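Probable methyltransferase (Bordetella pertussis, PDB 3KTY) probably transfers methyl groups from S-adenosyl-L-methionine to RNA as a member of the TrmH (SpoU) family, the crystallised chain being its methyltransferase domain. Local coordinates at residues R10-T16 / G119-L125; T83-T89 / C140-I146. All coordinates share one frame; numbering follows the deposited sequence.

Contact 1: residues R10-T16 / G119-L125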
ATOM      1  N   ARG A  10      16.264  -9.981  -7.429  1.00 39.08           N
ATOM      2  CA  ARG A  10      16.188  -9.871  -8.889  1.00 39.07           C
ATOM      3  C   ARG A  10      15.087  -8.954  -9.359  1.00 36.74           C
ATOM      4  O   ARG A  10      14.772  -8.884 -10.568  1.00 29.92           O
ATOM      5  CB  ARG A  10      16.020 -11.261  -9.499  1.00 41.87           C
ATOM      6  CG  ARG A  10      17.261 -12.116  -9.322  1.00 39.83           C
ATOM      7  CD  ARG A  10      16.890 -13.544  -9.591  1.00 46.75           C
ATOM      8  NE  ARG A  10      16.426 -13.737 -10.957  1.00 47.47           N
ATOM      9  CZ  ARG A  10      15.946 -14.887 -11.406  1.00 54.23           C
ATOM     10  NH1 ARG A  10      15.549 -15.001 -12.669  1.00 54.04           N
ATOM     11  NH2 ARG A  10      15.878 -15.930 -10.582  1.00 58.06           N
ATOM     12  N   VAL A  11      14.509  -8.238  -8.391  1.00 28.38           N
ATOM     13  CA  VAL A  11      13.545  -7.206  -8.682  1.00 22.16           C
ATOM     14  C   VAL A  11      14.100  -5.828  -8.346  1.00 26.30           C
ATOM     15  O   VAL A  11      14.652  -5.623  -7.260  1.00 30.14           O
ATOM     16  CB  VAL A  11      12.189  -7.449  -7.894  1.00 34.96           C
ATOM     17  CG1 VAL A  11      11.269  -6.273  -8.068  1.00 26.58           C
ATOM     18  CG2 VAL A  11      11.493  -8.769  -8.373  1.00 35.92           C
ATOM     19  N   ARG A  12      13.885  -4.869  -9.236  1.00 25.56           N
ATOM     20  CA  ARG A  12      14.376  -3.497  -9.020  1.00 27.74           C
ATOM     21  C   ARG A  12      13.314  -2.474  -9.171  1.00 28.62           C
ATOM     22  O   ARG A  12      12.493  -2.587 -10.082  1.00 36.83           O
ATOM     23  CB  ARG A  12      15.425  -3.151 -10.066  1.00 31.36           C
ATOM     24  CG  ARG A  12      16.709  -3.712  -9.680  1.00 49.08           C
ATOM     25  CD  ARG A  12      17.235  -4.467 -10.798  1.00 55.12           C
ATOM     26  NE  ARG A  12      18.275  -3.691 -11.392  1.00 54.34           N
ATOM     27  CZ  ARG A  12      19.539  -4.066 -11.446  1.00 48.82           C
ATOM     28  NH1 ARG A  12      19.943  -5.227 -10.954  1.00 50.41           N
ATOM     29  NH2 ARG A  12      20.385  -3.256 -11.999  1.00 39.59           N
ATOM     30  N   PHE A  13      13.365  -1.435  -8.333  1.00 34.89           N
ATOM     31  CA  PHE A  13      12.410  -0.316  -8.415  1.00 29.21           C
ATOM     32  C   PHE A  13      13.113   0.968  -8.798  1.00 31.49           C
ATOM     33  O   PHE A  13      13.998   1.453  -8.098  1.00 31.51           O
ATOM     34  CB  PHE A  13      11.657  -0.127  -7.089  1.00 30.08           C
ATOM     35  CG  PHE A  13      10.935  -1.369  -6.627  1.00 31.01           C
ATOM     36  CD1 PHE A  13       9.578  -1.512  -6.829  1.00 29.94           C
ATOM     37  CD2 PHE A  13      11.632  -2.409  -6.051  1.00 32.30           C
ATOM     38  CE1 PHE A  13       8.913  -2.666  -6.432  1.00 27.89           C
ATOM     39  CE2 PHE A  13      10.987  -3.548  -5.642  1.00 34.86           C
ATOM     40  CZ  PHE A  13       9.635  -3.683  -5.835  1.00 31.80           C
ATOM     41  N   ILE A  14      12.679   1.518  -9.915  1.00 27.11           N
ATOM     42  CA  ILE A  14      13.293   2.668 -10.514  1.00 24.63           C
ATOM     43  C   ILE A  14      12.433   3.920 -10.450  1.00 29.17           C
ATOM     44  O   ILE A  14      11.374   3.989 -11.063  1.00 29.56           O
ATOM     45  CB  ILE A  14      13.693   2.363 -11.968  1.00 22.68           C
ATOM     46  CG1 ILE A  14      14.534   1.087 -11.962  1.00 18.10           C
ATOM     47  CG2 ILE A  14      14.493   3.567 -12.562  1.00 20.72           C
ATOM     48  CD1 ILE A  14      15.064   0.675 -13.324  1.00 24.63           C
HETATM   49  N   MSE A  15      12.911   4.915  -9.708  1.00 24.57           N
HETATM   50  CA  MSE A  15      12.229   6.201  -9.648  1.00 32.16           C
HETATM   51  C   MSE A  15      12.859   7.220 -10.587  1.00 36.74           C
HETATM   52  O   MSE A  15      14.036   7.550 -10.445  1.00 30.71           O
HETATM   53  CB  MSE A  15      12.326   6.760  -8.231  1.00 33.27           C
HETATM   54  CG  MSE A  15      11.550   5.991  -7.167  1.00 36.22           C
HETATM   55 SE   MSE A  15      12.086   6.715  -5.432  0.58 48.12          SE
HETATM   56  CE  MSE A  15      10.906   8.311  -5.333  1.00 33.80           C
ATOM     57  N   THR A  16      12.093   7.737 -11.531  1.00 40.70           N
ATOM     58  CA  THR A  16      12.640   8.771 -12.400  1.00 42.01           C
ATOM     59  C   THR A  16      12.360  10.231 -11.972  1.00 45.69           C
ATOM     60  O   THR A  16      11.239  10.614 -11.625  1.00 45.58           O
ATOM     61  CB  THR A  16      12.196   8.595 -13.855  1.00 49.49           C
ATOM     62  OG1 THR A  16      10.802   8.895 -13.956  1.00 53.65           O
ATOM     63  CG2 THR A  16      12.481   7.181 -14.346  1.00 42.19           C
ATOM     64  N   GLY A 119      17.084 -13.532 -15.320  1.00 55.09           N
ATOM     65  CA  GLY A 119      16.176 -12.452 -15.650  1.00 45.14           C
ATOM     66  C   GLY A 119      16.120 -11.425 -14.526  1.00 40.53           C
ATOM     67  O   GLY A 119      16.387 -11.719 -13.373  1.00 35.74           O
ATOM     68  N   VAL A 120      15.812 -10.193 -14.883  1.00 36.36           N
ATOM     69  CA  VAL A 120      15.753  -9.135 -13.918  1.00 27.62           C
ATOM     70  C   VAL A 120      14.515  -8.365 -14.225  1.00 26.52           C
ATOM     71  O   VAL A 120      14.231  -8.045 -15.384  1.00 34.37           O
ATOM     72  CB  VAL A 120      16.936  -8.171 -14.037  1.00 36.06           C
ATOM     73  CG1 VAL A 120      16.738  -7.011 -13.059  1.00 35.98           C
ATOM     74  CG2 VAL A 120      18.190  -8.905 -13.725  1.00 30.30           C
ATOM     75  N   VAL A 121      13.764  -8.061 -13.179  1.00 31.08           N
ATOM     76  CA  VAL A 121      12.506  -7.381 -13.373  1.00 34.11           C
ATOM     77  C   VAL A 121      12.617  -6.009 -12.784  1.00 27.94           C
ATOM     78  O   VAL A 121      13.158  -5.827 -11.690  1.00 28.87           O
ATOM     79  CB  VAL A 121      11.307  -8.154 -12.713  1.00 37.02           C
ATOM     80  CG1 VAL A 121      10.056  -7.286 -12.686  1.00 33.12           C
ATOM     81  CG2 VAL A 121      11.033  -9.409 -13.475  1.00 31.09           C
ATOM     82  N   ALA A 122      12.092  -5.035 -13.505  1.00 24.80           N
ATOM     83  CA  ALA A 122      12.042  -3.704 -12.949  1.00 27.41           C
ATOM     84  C   ALA A 122      10.668  -3.124 -13.051  1.00 30.66           C
ATOM     85  O   ALA A 122       9.943  -3.317 -14.050  1.00 25.13           O
ATOM     86  CB  ALA A 122      13.089  -2.753 -13.616  1.00 18.52           C
ATOM     87  N   ILE A 123      10.333  -2.402 -11.988  1.00 35.45           N
ATOM     88  CA  ILE A 123       9.198  -1.504 -11.960  1.00 27.79           C
ATOM     89  C   ILE A 123       9.693  -0.089 -12.071  1.00 25.52           C
ATOM     90  O   ILE A 123      10.531   0.328 -11.289  1.00 29.71           O
ATOM     91  CB  ILE A 123       8.475  -1.617 -10.629  1.00 36.70           C
ATOM     92  CG1 ILE A 123       8.105  -3.077 -10.391  1.00 38.49           C
ATOM     93  CG2 ILE A 123       7.169  -0.783 -10.671  1.00 41.11           C
ATOM     94  CD1 ILE A 123       7.181  -3.610 -11.452  1.00 33.17           C
ATOM     95  N   VAL A 124       9.153   0.648 -13.029  1.00 26.44           N
ATOM     96  CA  VAL A 124       9.569   2.019 -13.317  1.00 27.57           C
ATOM     97  C   VAL A 124       8.509   3.079 -13.021  1.00 33.89           C
ATOM     98  O   VAL A 124       7.452   3.105 -13.653  1.00 34.05           O
ATOM     99  CB  VAL A 124       9.947   2.143 -14.826  1.00 33.88           C
ATOM    100  CG1 VAL A 124      10.501   3.554 -15.160  1.00 29.13           C
ATOM    101  CG2 VAL A 124      10.950   1.057 -15.225  1.00 22.35           C
ATOM    102  N   LEU A 125       8.806   3.977 -12.091  1.00 37.54           N
ATOM    103  CA  LEU A 125       7.883   5.064 -11.716  1.00 42.88           C
ATOM    104  C   LEU A 125       8.361   6.470 -12.033  1.00 38.98           C
ATOM    105  O   LEU A 125       9.516   6.817 -11.771  1.00 38.26           O
ATOM    106  CB  LEU A 125       7.694   5.073 -10.220  1.00 43.96           C
ATOM    107  CG  LEU A 125       7.179   3.810  -9.578  1.00 57.51           C
ATOM    108  CD1 LEU A 125       8.370   2.929  -9.216  1.00 55.77           C
ATOM    109  CD2 LEU A 125       6.339   4.205  -8.334  1.00 39.68           C
TER
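R10 reaches the carbonyl of G119 with its side chain while its own backbone starts the pairing of strands 11-16 and 121-125. With CG anti to the carbonyl carbon (chi1 -68°) and a bend at chi3, the chain brings NE to 3.1 Å from G119 O, which lies at the edge of the guanidinium and almost exactly in its plane. NH1 adds only a weak bond to the same oxygen; its stronger partner is the carbonyl of T116, just after helix 102-115. R10 O then accepts V121 N at 2.9 Å, nearly straight. V11 lies beside V121 on the face covered by helix 102-115. R12 binds the facing strand twice, through its N to V121 O and through its O to I123 N. Its side chain, bent at chi2 and chi3, lays CD 3.4 Å from V120 CG1, so the aliphatic part of the arginine makes the contact. F13 and I123 project together from the sheet, with F13 CD1 4.0 Å from I123 CB; F36 meets the F13 ring edge-to-face, and L161 of helix 157-172 packs on it as well. On the other face I14 sends CD1 to A122 CB at 4.0 Å, while its N and O bond I123 O and L125 N. M15, a selenomethionine, is directed to the same face as F13 and packs on L39 and L41 of strand 39-42. T16 N closes the ladder on L125 O at 2.7 Å with an angle of 177°. Even CA spacing and side chains alternating between the V11, F13 and L125 face, under helices 102-115 and 157-172, and the R12, I14 and V124 face mark parallel neighbours; flanked by strands 39-42 and 84-89, they are central in a SPOUT-clan alpha/beta sheet.

Contact 2: residues T83-T89 / C140-I146; sequences TLAFALT and CHRICHI
Parallel pairing toward one side of the SPOUT-fold sheet joins strand 84-89 to strand 142-145, and the two segments cross at -40°, a marked twist. H141 sets the start: its ring ND1 accepts A85 N at 2.9 Å, the donor lying 26° out of the ring plane. T83 O sits over one face of that ring, displaced toward the rim, 3.2 Å from H141 CE1. A85 O is gripped by two successive amides, H141 N at 3.0 Å and R142 N at 3.2 Å, both in the carbonyl plane. The regular ladder follows, with A87 N on R142 O and C144 N on A87 O, then T89 N on C144 O. F86, L88, R142 and C144 share the face turned to helices 102-115 and 157-172, which form one outer layer of the alpha-beta-alpha sandwich. There F86 CD1 comes within 3.6 Å of R142 CB; the first two side-chain carbons of R142 lie beside the ring before the chain bends away. C144 SG, placed between its own N and carbonyl carbon by chi1 76°, lies 3.6 Å from L88 CD1 and makes an oblique sulfur-aromatic contact with F86. A87 CB, on the opposite face, has C140 SG 3.8 Å away. L88 CD1 also reaches I146 CG1, one residue past the last bridge pair, and I146 packs against W166 of the second subunit.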
ATOM      1  N   THR A  83      15.729  -7.425 -17.847  1.00 38.95           N
ATOM      2  CA  THR A  83      15.111  -8.241 -18.894  1.00 32.79           C
ATOM      3  C   THR A  83      13.601  -8.072 -19.055  1.00 35.43           C
ATOM      4  O   THR A  83      13.063  -8.368 -20.113  1.00 42.21           O
ATOM      5  CB  THR A  83      15.485  -9.739 -18.774  1.00 41.21           C
ATOM      6  OG1 THR A  83      15.097 -10.245 -17.492  1.00 46.21           O
ATOM      7  CG2 THR A  83      16.968  -9.933 -18.954  1.00 39.38           C
ATOM      8  N   LEU A  84      12.930  -7.581 -18.018  1.00 38.56           N
ATOM      9  CA  LEU A  84      11.484  -7.327 -18.064  1.00 37.81           C
ATOM     10  C   LEU A  84      11.156  -6.090 -17.214  1.00 37.06           C
ATOM     11  O   LEU A  84      11.318  -6.093 -15.992  1.00 37.24           O
ATOM     12  CB  LEU A  84      10.689  -8.547 -17.571  1.00 38.50           C
ATOM     13  CG  LEU A  84       9.176  -8.305 -17.499  1.00 44.60           C
ATOM     14  CD1 LEU A  84       8.607  -7.927 -18.866  1.00 34.12           C
ATOM     15  CD2 LEU A  84       8.391  -9.508 -16.873  1.00 49.38           C
ATOM     16  N   ALA A  85      10.730  -5.023 -17.872  1.00 27.61           N
ATOM     17  CA  ALA A  85      10.564  -3.773 -17.187  1.00 31.36           C
ATOM     18  C   ALA A  85       9.169  -3.282 -17.353  1.00 36.25           C
ATOM     19  O   ALA A  85       8.693  -3.158 -18.472  1.00 43.16           O
ATOM     20  CB  ALA A  85      11.542  -2.736 -17.689  1.00 20.99           C
ATOM     21  N   PHE A  86       8.514  -2.994 -16.235  1.00 32.94           N
ATOM     22  CA  PHE A  86       7.177  -2.391 -16.299  1.00 40.89           C
ATOM     23  C   PHE A  86       7.188  -0.893 -16.089  1.00 35.72           C
ATOM     24  O   PHE A  86       7.746  -0.394 -15.102  1.00 38.60           O
ATOM     25  CB  PHE A  86       6.240  -3.029 -15.273  1.00 31.29           C
ATOM     26  CG  PHE A  86       5.959  -4.447 -15.541  1.00 35.71           C
ATOM     27  CD1 PHE A  86       4.903  -4.801 -16.373  1.00 36.01           C
ATOM     28  CD2 PHE A  86       6.748  -5.444 -14.976  1.00 34.40           C
ATOM     29  CE1 PHE A  86       4.613  -6.143 -16.614  1.00 40.14           C
ATOM     30  CE2 PHE A  86       6.477  -6.799 -15.209  1.00 31.57           C
ATOM     31  CZ  PHE A  86       5.413  -7.143 -16.031  1.00 38.30           C
ATOM     32  N   ALA A  87       6.581  -0.175 -17.019  1.00 32.62           N
ATOM     33  CA  ALA A  87       6.298   1.234 -16.791  1.00 33.40           C
ATOM     34  C   ALA A  87       5.021   1.365 -15.933  1.00 41.13           C
ATOM     35  O   ALA A  87       3.919   1.079 -16.395  1.00 42.90           O
ATOM     36  CB  ALA A  87       6.103   1.933 -18.093  1.00 23.94           C
ATOM     37  N   LEU A  88       5.169   1.834 -14.702  1.00 44.81           N
ATOM     38  CA  LEU A  88       4.020   2.061 -13.821  1.00 45.07           C
ATOM     39  C   LEU A  88       3.348   3.440 -13.988  1.00 44.57           C
ATOM     40  O   LEU A  88       3.975   4.494 -13.836  1.00 45.77           O
ATOM     41  CB  LEU A  88       4.456   1.871 -12.371  1.00 49.91           C
ATOM     42  CG  LEU A  88       3.307   1.627 -11.396  1.00 51.37           C
ATOM     43  CD1 LEU A  88       2.186   0.923 -12.114  1.00 54.10           C
ATOM     44  CD2 LEU A  88       3.775   0.807 -10.228  1.00 42.80           C
ATOM     45  N   THR A  89       2.060   3.440 -14.276  1.00 55.55           N
ATOM     46  CA  THR A  89       1.357   4.703 -14.484  1.00 66.71           C
ATOM     47  C   THR A  89       0.035   4.863 -13.710  1.00 79.63           C
ATOM     48  O   THR A  89      -0.484   3.917 -13.073  1.00 78.13           O
ATOM     49  CB  THR A  89       1.041   4.875 -15.955  1.00 66.94           C
ATOM     50  OG1 THR A  89      -0.059   4.023 -16.292  1.00 69.92           O
ATOM     51  CG2 THR A  89       2.248   4.500 -16.814  1.00 61.41           C
ATOM     52  N   CYS A 140      10.358   0.696 -21.935  1.00 45.58           N
ATOM     53  CA  CYS A 140       9.958  -0.452 -21.093  1.00 47.74           C
ATOM     54  C   CYS A 140       9.274  -1.551 -21.896  1.00 47.23           C
ATOM     55  O   CYS A 140       8.800  -1.319 -23.001  1.00 51.21           O
ATOM     56  CB  CYS A 140       9.043  -0.003 -19.960  1.00 41.20           C
ATOM     57  SG  CYS A 140       9.776   1.241 -18.911  1.00 48.79           S
ATOM     58  N   HIS A 141       9.223  -2.754 -21.350  1.00 46.84           N
ATOM     59  CA  HIS A 141       8.595  -3.846 -22.089  1.00 50.94           C
ATOM     60  C   HIS A 141       7.090  -3.718 -22.058  1.00 53.35           C
ATOM     61  O   HIS A 141       6.423  -3.926 -23.070  1.00 58.01           O
ATOM     62  CB  HIS A 141       9.047  -5.200 -21.562  1.00 48.54           C
ATOM     63  CG  HIS A 141      10.525  -5.402 -21.659  1.00 58.45           C
ATOM     64  ND1 HIS A 141      11.398  -5.008 -20.665  1.00 58.71           N
ATOM     65  CD2 HIS A 141      11.291  -5.931 -22.645  1.00 60.71           C
ATOM     66  CE1 HIS A 141      12.636  -5.294 -21.030  1.00 60.05           C
ATOM     67  NE2 HIS A 141      12.597  -5.860 -22.224  1.00 66.41           N
ATOM     68  N   ARG A 142       6.563  -3.325 -20.904  1.00 50.87           N
ATOM     69  CA  ARG A 142       5.123  -3.215 -20.721  1.00 52.61           C
ATOM     70  C   ARG A 142       4.738  -1.985 -19.942  1.00 49.47           C
ATOM     71  O   ARG A 142       5.568  -1.420 -19.191  1.00 39.34           O
ATOM     72  CB  ARG A 142       4.604  -4.417 -19.956  1.00 54.36           C
ATOM     73  CG  ARG A 142       4.836  -5.720 -20.653  1.00 60.02           C
ATOM     74  CD  ARG A 142       3.755  -5.964 -21.672  1.00 61.49           C
ATOM     75  NE  ARG A 142       3.496  -7.384 -21.704  1.00 70.85           N
ATOM     76  CZ  ARG A 142       2.354  -7.960 -21.349  1.00 66.48           C
ATOM     77  NH1 ARG A 142       2.260  -9.274 -21.421  1.00 68.59           N
ATOM     78  NH2 ARG A 142       1.310  -7.240 -20.949  1.00 65.77           N
ATOM     79  N   ILE A 143       3.479  -1.584 -20.134  1.00 45.32           N
ATOM     80  CA  ILE A 143       2.831  -0.579 -19.309  1.00 48.50           C
ATOM     81  C   ILE A 143       1.955  -1.329 -18.343  1.00 56.22           C
ATOM     82  O   ILE A 143       1.266  -2.285 -18.718  1.00 68.01           O
ATOM     83  CB  ILE A 143       1.860   0.279 -20.110  1.00 53.51           C
ATOM     84  CG1 ILE A 143       1.761  -0.201 -21.566  1.00 58.93           C
ATOM     85  CG2 ILE A 143       2.202   1.734 -19.975  1.00 58.77           C
ATOM     86  CD1 ILE A 143       2.715   0.505 -22.570  1.00 69.46           C
ATOM     87  N   CYS A 144       1.956  -0.914 -17.092  1.00 53.94           N
ATOM     88  CA  CYS A 144       0.921  -1.404 -16.205  1.00 56.69           C
ATOM     89  C   CYS A 144       0.361  -0.230 -15.405  1.00 54.57           C
ATOM     90  O   CYS A 144       0.934   0.851 -15.412  1.00 54.26           O
ATOM     91  CB  CYS A 144       1.406  -2.580 -15.348  1.00 44.78           C
ATOM     92  SG  CYS A 144       2.454  -2.124 -14.032  1.00 74.40           S
ATOM     93  N   HIS A 145      -0.789  -0.419 -14.781  1.00 47.84           N
ATOM     94  CA  HIS A 145      -1.408   0.673 -14.041  1.00 55.26           C
ATOM     95  C   HIS A 145      -2.014   0.194 -12.734  1.00 50.76           C
ATOM     96  O   HIS A 145      -2.277  -1.000 -12.539  1.00 44.31           O
ATOM     97  CB  HIS A 145      -2.443   1.430 -14.889  1.00 56.53           C
ATOM     98  CG  HIS A 145      -3.791   0.795 -14.913  1.00 71.51           C
ATOM     99  ND1 HIS A 145      -4.940   1.482 -14.578  1.00 81.39           N
ATOM    100  CD2 HIS A 145      -4.182  -0.465 -15.220  1.00 79.68           C
ATOM    101  CE1 HIS A 145      -5.983   0.677 -14.696  1.00 81.82           C
ATOM    102  NE2 HIS A 145      -5.551  -0.511 -15.082  1.00 84.38           N
ATOM    103  N   ILE A 146      -2.192   1.134 -11.824  1.00 47.90           N
ATOM    104  CA  ILE A 146      -2.850   0.833 -10.566  1.00 42.72           C
ATOM    105  C   ILE A 146      -4.204   1.487 -10.706  1.00 44.44           C
ATOM    106  O   ILE A 146      -4.289   2.717 -10.773  1.00 44.38           O
ATOM    107  CB  ILE A 146      -2.067   1.415  -9.394  1.00 47.12           C
ATOM    108  CG1 ILE A 146      -0.648   0.832  -9.380  1.00 42.95           C
ATOM    109  CG2 ILE A 146      -2.769   1.149  -8.092  1.00 50.16           C
ATOM    110  CD1 ILE A 146       0.061   0.962  -8.063  1.00 41.25           C
TER

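How the contacts relate
Contacts 1 and 2 form one continuous part of a single parallel sheet, their centres about 9 Å apart. Strands 11-16, 121-125, 84-89 and 142-145 lie side by side in that order, and the inner pair joins the contacts: A122 O is 2.6 Å from F86 N, a probable hydrogen bond, and V120 N probably bonds T83 OG1. Along the chain the segments alternate, 10-16, 83-89, 119-125, 140-146, so strand 121-125 is inserted between two strands that precede it. Helices 102-115 and 157-172 pack on both contacts. Contact 1 is buried at the middle of the domain, whereas contact 2 is partly exposed and reaches the second subunit.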